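Local coordinates for dipicolinate synthase subunit A (Bacillus halodurans, PDB 3D4O), which probably takes part, as an oxidoreductase with nucleotide-binding folds, in making dipicolinic acid, a compound that bacilli accumulate in their spores, at residues 230-235 with 252-257; 180-185 with 211-216; 139-144 with 241-246. All coordinates share one frame; numbering follows the deposited sequence. Where two conformers were deposited one is given.

All three contacts belong to the second of the two Rossmann-like halves of the chain, built on a parallel sheet with the strand order 200-203, 180-185, 157-161, 216-219, 239-242, 261-264. Contact 1 joins the helices that follow strands 216-219 and 239-242. Contact 2 bridges strand 180-185 and the turn leading into strand 216-219, on the same face of the sheet. Contact 3 sits on the opposite face, where helix 127-148 meets strand 239-242. The centre of contact 2 is about 15 Å from that of either other contact; contact 1 and contact 3 have centres about 18 Å apart. Along the chain, contact 3 spans contact 2 and interlocks with contact 1, so distant segments close one compact domain.

Contact 1. Residues 230-235 with 252-257; sequences VLAEMP and FRYAEK
Leu231 and Tyr254 meet where helix 228-233 lies beside helix 252-257, and their conformations show how an aliphatic chain and a ring edge fit together between two helices. The phenol of Tyr254 is swung with CG anti to its own backbone N (chi1 -175°), which carries the ring across to the neighbouring helix. There the ring presents its edge: Leu231 CB lies close to the ring plane, 3.7 Å from Tyr254 CD2. This is an aliphatic group abutting a rim, with no stacking over the face.

Leu231 takes a different first torsion. Its CG stands opposite the carbonyl carbon and beside the backbone N (chi1 -73°), and with chi2 extended the branch ending in CD1 passes along the tyrosine toward the backbone of the second helix. CD1 comes 3.6 Å from Ala255 N and 3.7 Å from Ala255 CB. The small alanine side chain allows a close approach, with 6.4 Å between the CA atoms of Leu231 and Ala255. One residue further on, Ala232 meets the outer end of the phenol, its CB 3.6 Å from Tyr254 OH, while Ala232 N lies oblique to the ring.

Neighbours complete the setting. Val226 packs on Leu231 and Ala262 of strand 261-264 on Ala255, while Asp251 OD1 accepts a hydrogen bond from Tyr254 N.

The chemistry implies a division of labour. Across the two segments there is no hydrogen bond or charge pair, so their direct contact rests on van der Waals fit and burial of about 187 Å² of mainly apolar surface; one directional tie is supplied by Arg258, just after the second helix, whose NH1 donates to Leu231 O.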
loop_
_atom_site.group_PDB
_atom_site.type_symbol
_atom_site.label_atom_id
_atom_site.label_comp_id
_atom_site.label_asym_id
_atom_site.label_seq_id
_atom_site.Cartn_x
_atom_site.Cartn_y
_atom_site.Cartn_z
ATOM N N VAL C 230 -0.838 10.848 -24.889
ATOM C CA VAL C 230 -1.687 10.122 -23.951
ATOM C C VAL C 230 -1.681 10.904 -22.649
ATOM O O VAL C 230 -2.721 11.283 -22.099
ATOM C CB VAL C 230 -1.176 8.693 -23.711
ATOM C CG1 VAL C 230 -1.919 8.037 -22.552
ATOM C CG2 VAL C 230 -1.339 7.876 -24.999
ATOM N N LEU C 231 -0.476 11.112 -22.166
ATOM C CA LEU C 231 -0.251 11.873 -20.941
ATOM C C LEU C 231 -0.969 13.221 -20.986
ATOM O O LEU C 231 -1.570 13.630 -20.005
ATOM C CB LEU C 231 1.253 12.084 -20.661
ATOM C CG LEU C 231 2.036 10.852 -20.175
ATOM C CD1 LEU C 231 3.543 11.072 -20.202
ATOM C CD2 LEU C 231 1.610 10.439 -18.803
ATOM N N ALA C 232 -0.942 13.881 -22.134
ATOM C CA ALA C 232 -1.536 15.214 -22.254
ATOM C C ALA C 232 -3.049 15.244 -21.959
ATOM O O ALA C 232 -3.595 16.259 -21.517
ATOM C CB ALA C 232 -1.266 15.800 -23.633
ATOM N N GLU C 233 -3.702 14.117 -22.176
ATOM C CA GLU C 233 -5.165 14.007 -21.973
ATOM C C GLU C 233 -5.558 13.495 -20.605
ATOM O O GLU C 233 -6.725 13.502 -20.218
ATOM C CB GLU C 233 -5.778 13.112 -23.061
ATOM C CG GLU C 233 -6.027 13.897 -24.360
ATOM C CD GLU C 233 -7.116 14.941 -24.160
ATOM O OE1 GLU C 233 -8.192 14.575 -23.632
ATOM O OE2 GLU C 233 -6.889 16.127 -24.500
HETATM N N MSE C 234 -4.568 13.053 -19.861
HETATM C CA MSE C 234 -4.823 12.479 -18.520
HETATM C C MSE C 234 -5.109 13.529 -17.481
HETATM O O MSE C 234 -4.716 14.662 -17.643
HETATM C CB MSE C 234 -3.629 11.654 -18.036
HETATM C CG MSE C 234 -3.579 10.296 -18.655
HETATM SE SE MSE C 234 -1.967 9.305 -18.169
HETATM C CE MSE C 234 -1.407 10.252 -16.609
ATOM N N PRO C 235 -5.825 13.152 -16.419
ATOM C CA PRO C 235 -6.015 14.095 -15.336
ATOM C C PRO C 235 -4.673 14.419 -14.718
ATOM O O PRO C 235 -3.776 13.577 -14.664
ATOM C CB PRO C 235 -6.867 13.300 -14.324
ATOM C CG PRO C 235 -7.515 12.238 -15.113
ATOM C CD PRO C 235 -6.515 11.875 -16.162
ATOM N N PHE C 252 8.528 9.500 -19.639
ATOM C CA PHE C 252 8.836 10.055 -18.313
ATOM C C PHE C 252 9.255 11.505 -18.375
ATOM O O PHE C 252 9.027 12.256 -17.431
ATOM C CB PHE C 252 9.915 9.251 -17.569
ATOM C CG PHE C 252 9.497 7.838 -17.225
ATOM C CD1 PHE C 252 8.537 7.601 -16.254
ATOM C CD2 PHE C 252 10.073 6.752 -17.868
ATOM C CE1 PHE C 252 8.155 6.317 -15.950
ATOM C CE2 PHE C 252 9.700 5.463 -17.563
ATOM C CZ PHE C 252 8.740 5.242 -16.614
ATOM N N ARG C 253 9.847 11.908 -19.491
ATOM C CA ARG C 253 10.307 13.278 -19.598
ATOM C C ARG C 253 9.071 14.160 -19.739
ATOM O O ARG C 253 8.948 15.194 -19.086
ATOM C CB ARG C 253 11.307 13.474 -20.755
ATOM N N TYR C 254 8.121 13.722 -20.553
ATOM C CA TYR C 254 6.905 14.527 -20.764
ATOM C C TYR C 254 6.018 14.539 -19.524
ATOM O O TYR C 254 5.423 15.555 -19.174
ATOM C CB TYR C 254 6.099 14.080 -21.986
ATOM C CG TYR C 254 4.925 15.007 -22.227
ATOM C CD1 TYR C 254 5.114 16.232 -22.837
ATOM C CD2 TYR C 254 3.640 14.682 -21.798
ATOM C CE1 TYR C 254 4.072 17.103 -23.039
ATOM C CE2 TYR C 254 2.578 15.554 -22.006
ATOM C CZ TYR C 254 2.802 16.766 -22.628
ATOM O OH TYR C 254 1.763 17.654 -22.845
ATOM N N ALA C 255 5.942 13.403 -18.854
ATOM C CA ALA C 255 5.085 13.276 -17.659
ATOM C C ALA C 255 5.519 14.312 -16.653
ATOM O O ALA C 255 4.746 15.101 -16.119
ATOM C CB ALA C 255 5.211 11.871 -17.038
ATOM N N GLU C 256 6.815 14.293 -16.447
ATOM C CA GLU C 256 7.481 15.194 -15.524
ATOM C C GLU C 256 7.197 16.653 -15.899
ATOM O O GLU C 256 6.828 17.476 -15.064
ATOM C CB GLU C 256 8.966 14.877 -15.560
ATOM C CG GLU C 256 9.826 15.638 -14.601
ATOM C CD GLU C 256 11.243 15.054 -14.549
ATOM O OE1 GLU C 256 11.407 13.807 -14.686
ATOM O OE2 GLU C 256 12.191 15.835 -14.360
ATOM N N LYS C 257 7.294 16.924 -17.189
ATOM C CA LYS C 257 7.066 18.257 -17.717
ATOM C C LYS C 257 5.640 18.737 -17.453
ATOM O O LYS C 257 5.428 19.897 -17.118
ATOM C CB LYS C 257 7.363 18.315 -19.218
#

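Contact 2. Residues 180-185 with 211-216; sequences KVKVGA and LRDVDV
Lys182, in strand 180-185, makes the whole of the reach to Asp213 and Val214, an example of one long side chain bridging a strand and a turn. The strand enters at Lys180, whose backbone pairs with Ala156 and Val158; the side chain of Val181 then packs against helix 165-176.

Lys182 points to the other face. Its CG is wedged between the backbone N and the carbonyl carbon (chi1 57°), and a bend at chi3 (68°) directs NZ toward the turn. On the way, Lys182 CD passes 4.1 Å from Val214 CG2. The ammonium ends 3.7 Å from Asp213, measured from NZ to OD1, a long salt bridge; its stronger polar partner is Glu210 O, at the end of helix 207-210, which takes a hydrogen bond from NZ. A cation here would probably be favoured by both the carboxylate and the helix terminus. After it, Val183 returns to helix 165-176, packing on Ala171.

Residues Leu211 to Val214 form a type I beta turn. The CA atoms of Lys182 and Val214 remain 9.0 Å apart because strand 157-161 runs between, its Ala159 touching both side chains. Such a central first strand, flanked by the second and the fourth, is the hallmark 3-2-1-4-5-6 order of the Rossmann fold.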
loop_
_atom_site.group_PDB
_atom_site.type_symbol
_atom_site.label_atom_id
_atom_site.label_comp_id
_atom_site.label_asym_id
_atom_site.label_seq_id
_atom_site.Cartn_x
_atom_site.Cartn_y
_atom_site.Cartn_z
ATOM N N LYS C 180 -12.540 0.661 -10.438
ATOM C CA LYS C 180 -13.256 0.480 -11.712
ATOM C C LYS C 180 -12.130 0.366 -12.701
ATOM O O LYS C 180 -11.497 1.333 -13.081
ATOM C CB LYS C 180 -14.198 1.632 -12.014
ATOM C CG LYS C 180 -15.363 1.681 -11.057
ATOM C CD LYS C 180 -16.113 3.008 -11.116
ATOM C CE LYS C 180 -17.349 2.993 -10.172
ATOM N NZ LYS C 180 -17.018 2.541 -8.776
ATOM N N VAL C 181 -11.881 -0.872 -13.062
ATOM C CA VAL C 181 -10.740 -1.225 -13.837
ATOM C C VAL C 181 -11.001 -1.379 -15.305
ATOM O O VAL C 181 -11.932 -2.036 -15.742
ATOM C CB VAL C 181 -10.137 -2.552 -13.353
ATOM C CG1 VAL C 181 -8.997 -2.961 -14.272
ATOM C CG2 VAL C 181 -9.683 -2.481 -11.864
ATOM N N LYS C 182 -10.137 -0.748 -16.065
ATOM C CA LYS C 182 -10.191 -0.900 -17.513
ATOM C C LYS C 182 -8.828 -1.388 -17.923
ATOM O O LYS C 182 -7.838 -1.012 -17.326
ATOM C CB LYS C 182 -10.574 0.387 -18.234
ATOM C CG LYS C 182 -9.686 1.571 -17.978
ATOM C CD LYS C 182 -9.969 2.717 -18.987
ATOM C CE LYS C 182 -11.317 3.359 -18.802
ATOM N NZ LYS C 182 -11.630 4.515 -19.757
ATOM N N VAL C 183 -8.812 -2.295 -18.884
ATOM C CA VAL C 183 -7.572 -2.882 -19.359
ATOM C C VAL C 183 -7.409 -2.653 -20.865
ATOM O O VAL C 183 -8.307 -2.904 -21.683
ATOM C CB VAL C 183 -7.456 -4.398 -19.009
ATOM C CG1 VAL C 183 -6.006 -4.926 -19.360
ATOM C CG2 VAL C 183 -7.768 -4.678 -17.523
ATOM N N GLY C 184 -6.244 -2.144 -21.205
ATOM C CA GLY C 184 -5.881 -1.882 -22.604
ATOM C C GLY C 184 -4.989 -2.958 -23.183
ATOM O O GLY C 184 -4.043 -3.404 -22.552
ATOM N N ALA C 185 -5.334 -3.403 -24.381
ATOM C CA ALA C 185 -4.536 -4.446 -25.091
ATOM C C ALA C 185 -4.865 -4.436 -26.560
ATOM O O ALA C 185 -5.859 -3.894 -26.975
ATOM C CB ALA C 185 -4.809 -5.844 -24.508
ATOM N N LEU C 211 -7.869 7.079 -21.446
ATOM C CA LEU C 211 -7.179 7.393 -20.178
ATOM C C LEU C 211 -7.406 8.791 -19.654
ATOM O O LEU C 211 -6.764 9.213 -18.686
ATOM C CB LEU C 211 -5.662 7.160 -20.287
ATOM C CG LEU C 211 -5.171 5.730 -20.562
ATOM C CD1 LEU C 211 -3.652 5.655 -20.378
ATOM C CD2 LEU C 211 -5.860 4.727 -19.697
ATOM N N ARG C 212 -8.290 9.518 -20.315
ATOM C CA ARG C 212 -8.536 10.913 -19.954
ATOM C C ARG C 212 -9.245 11.086 -18.616
ATOM O O ARG C 212 -9.239 12.177 -18.048
ATOM C CB ARG C 212 -9.214 11.695 -21.093
ATOM C CG ARG C 212 -10.610 11.334 -21.484
ATOM C CD ARG C 212 -10.859 11.839 -22.908
ATOM N N ASP C 213 -9.807 10.003 -18.095
ATOM C CA ASP C 213 -10.492 10.060 -16.798
ATOM C C ASP C 213 -9.898 9.099 -15.778
ATOM O O ASP C 213 -10.459 8.858 -14.709
ATOM C CB ASP C 213 -11.993 9.795 -16.945
ATOM C CG ASP C 213 -12.303 8.425 -17.521
ATOM O OD1 ASP C 213 -11.352 7.717 -17.924
ATOM O OD2 ASP C 213 -13.502 8.062 -17.572
ATOM N N VAL C 214 -8.740 8.571 -16.119
ATOM C CA VAL C 214 -8.064 7.592 -15.270
ATOM C C VAL C 214 -7.272 8.207 -14.144
ATOM O O VAL C 214 -6.483 9.159 -14.323
ATOM C CB VAL C 214 -7.207 6.638 -16.122
ATOM C CG1 VAL C 214 -6.365 5.766 -15.267
ATOM C CG2 VAL C 214 -8.170 5.805 -16.981
ATOM N N ASP C 215 -7.461 7.604 -12.985
ATOM C CA ASP C 215 -6.823 8.072 -11.757
ATOM C C ASP C 215 -5.472 7.425 -11.477
ATOM O O ASP C 215 -4.596 8.036 -10.898
ATOM C CB ASP C 215 -7.727 7.764 -10.583
ATOM C CG ASP C 215 -9.018 8.479 -10.661
ATOM O OD1 ASP C 215 -8.987 9.709 -10.886
ATOM O OD2 ASP C 215 -10.051 7.811 -10.462
ATOM N N VAL C 216 -5.372 6.143 -11.820
ATOM C CA VAL C 216 -4.130 5.383 -11.653
ATOM C C VAL C 216 -3.976 4.506 -12.867
ATOM O O VAL C 216 -4.901 3.800 -13.254
ATOM C CB VAL C 216 -4.089 4.501 -10.372
ATOM C CG1 VAL C 216 -2.699 3.783 -10.238
ATOM C CG2 VAL C 216 -4.339 5.343 -9.103
#

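Contact 3. Residues 139-144 with 241-246; sequences EGTIMM and IDLASK
Ile241 and Thr141 pass side by side, pointing opposite ways, where helix 127-148 rests on strand 239-242, and the apolar contacts start from the isoleucine tip. Ile241 CD1 is 3.9 Å from CB of Met144, a selenomethionine, and 4.1 Å from Thr141 CG2; it also lies against the backbone, 3.8 Å from Thr141 O. The path of the Met144 chain beyond CB is less certain.

Leu243 meets the threonine tip to tip. Both its methyls face the hydroxyl, with CD1 3.4 Å and CD2 3.7 Å from Thr141 OG1. Among these methyls the oxygen is satisfied by a hydrogen bond to Thr137 O, one turn back in the helix; chi1 of -60° sets it beside the backbone N, while CG2 turns to Ile241.

This layer covers one face of a Rossmann-type sheet, with Ile218 of strand 216-219, Phe174 of helix 165-176 and Leu268 of helix 268-272 filling in around Thr141. Leu243, just past the strand end, lies near, without touching, a glycine-rich sequence that resembles the Rossmann GxGxxG motif, a position consistent with the rim of a dinucleotide site.

Polar interactions gather on the other side of the strand. Asp242 OD1 accepts from Ala244 N at 3.0 Å, forming an Asx turn; the N-H arrives on the anti side, 33° out of the carboxylate plane. Asn219 also donates to OD1, whereas OD2 receives Gly249 N and Thr250 OG1, so four bonds fix the carboxylate. At the far end of the helical segment, Glu139 binds the backbone N atoms of Ile153 and His154 of the second subunit.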
loop_
_atom_site.group_PDB
_atom_site.type_symbol
_atom_site.label_atom_id
_atom_site.label_comp_id
_atom_site.label_asym_id
_atom_site.label_seq_id
_atom_site.Cartn_x
_atom_site.Cartn_y
_atom_site.Cartn_z
ATOM N N GLU C 139 0.903 -7.111 -5.376
ATOM C CA GLU C 139 0.818 -6.679 -3.993
ATOM C C GLU C 139 1.572 -5.401 -3.814
ATOM O O GLU C 139 1.080 -4.459 -3.219
ATOM C CB GLU C 139 1.297 -7.739 -2.995
ATOM C CG GLU C 139 0.249 -8.844 -2.880
ATOM C CD GLU C 139 0.483 -9.858 -1.784
ATOM O OE1 GLU C 139 1.253 -9.602 -0.806
ATOM O OE2 GLU C 139 -0.184 -10.920 -1.848
ATOM N N GLY C 140 2.766 -5.357 -4.367
ATOM C CA GLY C 140 3.583 -4.159 -4.268
ATOM C C GLY C 140 2.964 -2.990 -5.013
ATOM O O GLY C 140 3.044 -1.855 -4.579
ATOM N N THR C 141 2.353 -3.288 -6.150
ATOM C CA THR C 141 1.712 -2.266 -6.980
ATOM C C THR C 141 0.513 -1.663 -6.229
ATOM O O THR C 141 0.299 -0.481 -6.197
ATOM C CB THR C 141 1.261 -2.853 -8.352
ATOM O OG1 THR C 141 2.416 -3.351 -9.034
ATOM C CG2 THR C 141 0.566 -1.762 -9.245
ATOM N N ILE C 142 -0.223 -2.520 -5.560
ATOM C CA ILE C 142 -1.374 -2.083 -4.779
ATOM C C ILE C 142 -0.894 -1.231 -3.620
ATOM O O ILE C 142 -1.429 -0.154 -3.352
ATOM C CB ILE C 142 -2.173 -3.297 -4.310
ATOM C CG1 ILE C 142 -3.065 -3.749 -5.469
ATOM C CG2 ILE C 142 -3.027 -3.027 -3.051
ATOM C CD1 ILE C 142 -3.612 -5.158 -5.226
HETATM N N MSE C 143 0.130 -1.721 -2.927
HETATM C CA MSE C 143 0.675 -0.985 -1.774
HETATM C C MSE C 143 1.111 0.403 -2.236
HETATM O O MSE C 143 0.854 1.395 -1.591
HETATM C CB MSE C 143 1.854 -1.731 -1.135
HETATM C CG MSE C 143 2.637 -0.862 -0.143
HETATM SE SE MSE C 143 4.426 -1.585 0.253
HETATM C CE MSE C 143 5.337 -1.117 -1.447
HETATM N N MSE C 144 1.745 0.468 -3.390
HETATM C CA MSE C 144 2.218 1.768 -3.907
HETATM C C MSE C 144 1.091 2.738 -4.284
HETATM O O MSE C 144 1.182 3.957 -4.080
HETATM C CB MSE C 144 3.061 1.627 -5.171
HETATM C CG MSE C 144 4.121 0.548 -5.177
HETATM SE SE MSE C 144 5.823 1.273 -5.751
HETATM C CE MSE C 144 5.728 2.040 -3.908
ATOM N N ILE C 241 2.162 4.007 -12.704
ATOM C CA ILE C 241 3.100 3.038 -12.154
ATOM C C ILE C 241 3.554 2.154 -13.312
ATOM O O ILE C 241 2.748 1.427 -13.885
ATOM C CB ILE C 241 2.471 2.187 -11.020
ATOM C CG1 ILE C 241 2.110 3.048 -9.794
ATOM C CG2 ILE C 241 3.457 1.137 -10.521
ATOM C CD1 ILE C 241 1.395 2.249 -8.646
ATOM N N ASP C 242 4.823 2.283 -13.693
ATOM C CA ASP C 242 5.393 1.528 -14.827
ATOM C C ASP C 242 6.195 0.317 -14.362
ATOM O O ASP C 242 7.281 0.418 -13.769
ATOM C CB ASP C 242 6.210 2.426 -15.725
ATOM C CG ASP C 242 6.394 1.853 -17.105
ATOM O OD1 ASP C 242 6.117 0.656 -17.327
ATOM O OD2 ASP C 242 6.838 2.616 -17.968
ATOM N N LEU C 243 5.590 -0.837 -14.628
ATOM C CA LEU C 243 6.106 -2.109 -14.224
ATOM C C LEU C 243 6.936 -2.735 -15.328
ATOM O O LEU C 243 7.621 -3.710 -15.084
ATOM C CB LEU C 243 4.958 -3.062 -13.832
ATOM C CG LEU C 243 4.140 -2.665 -12.611
ATOM C CD1 LEU C 243 3.117 -3.738 -12.348
ATOM C CD2 LEU C 243 5.064 -2.472 -11.399
ATOM N N ALA C 244 6.873 -2.179 -16.533
ATOM C CA ALA C 244 7.651 -2.734 -17.647
ATOM C C ALA C 244 9.161 -2.585 -17.381
ATOM O O ALA C 244 9.634 -1.621 -16.748
ATOM C CB ALA C 244 7.273 -2.084 -18.974
ATOM N N SER C 245 9.928 -3.554 -17.860
ATOM C CA SER C 245 11.394 -3.504 -17.719
ATOM C C SER C 245 11.940 -2.239 -18.336
ATOM O O SER C 245 11.450 -1.769 -19.344
ATOM C CB SER C 245 12.064 -4.715 -18.387
ATOM O OG SER C 245 11.843 -4.726 -19.794
ATOM N N LYS C 246 12.944 -1.694 -17.689
ATOM C CA LYS C 246 13.670 -0.485 -18.144
ATOM C C LYS C 246 13.862 -0.546 -19.639
ATOM O O LYS C 246 14.301 -1.558 -20.159
ATOM C CB LYS C 246 15.048 -0.409 -17.484
#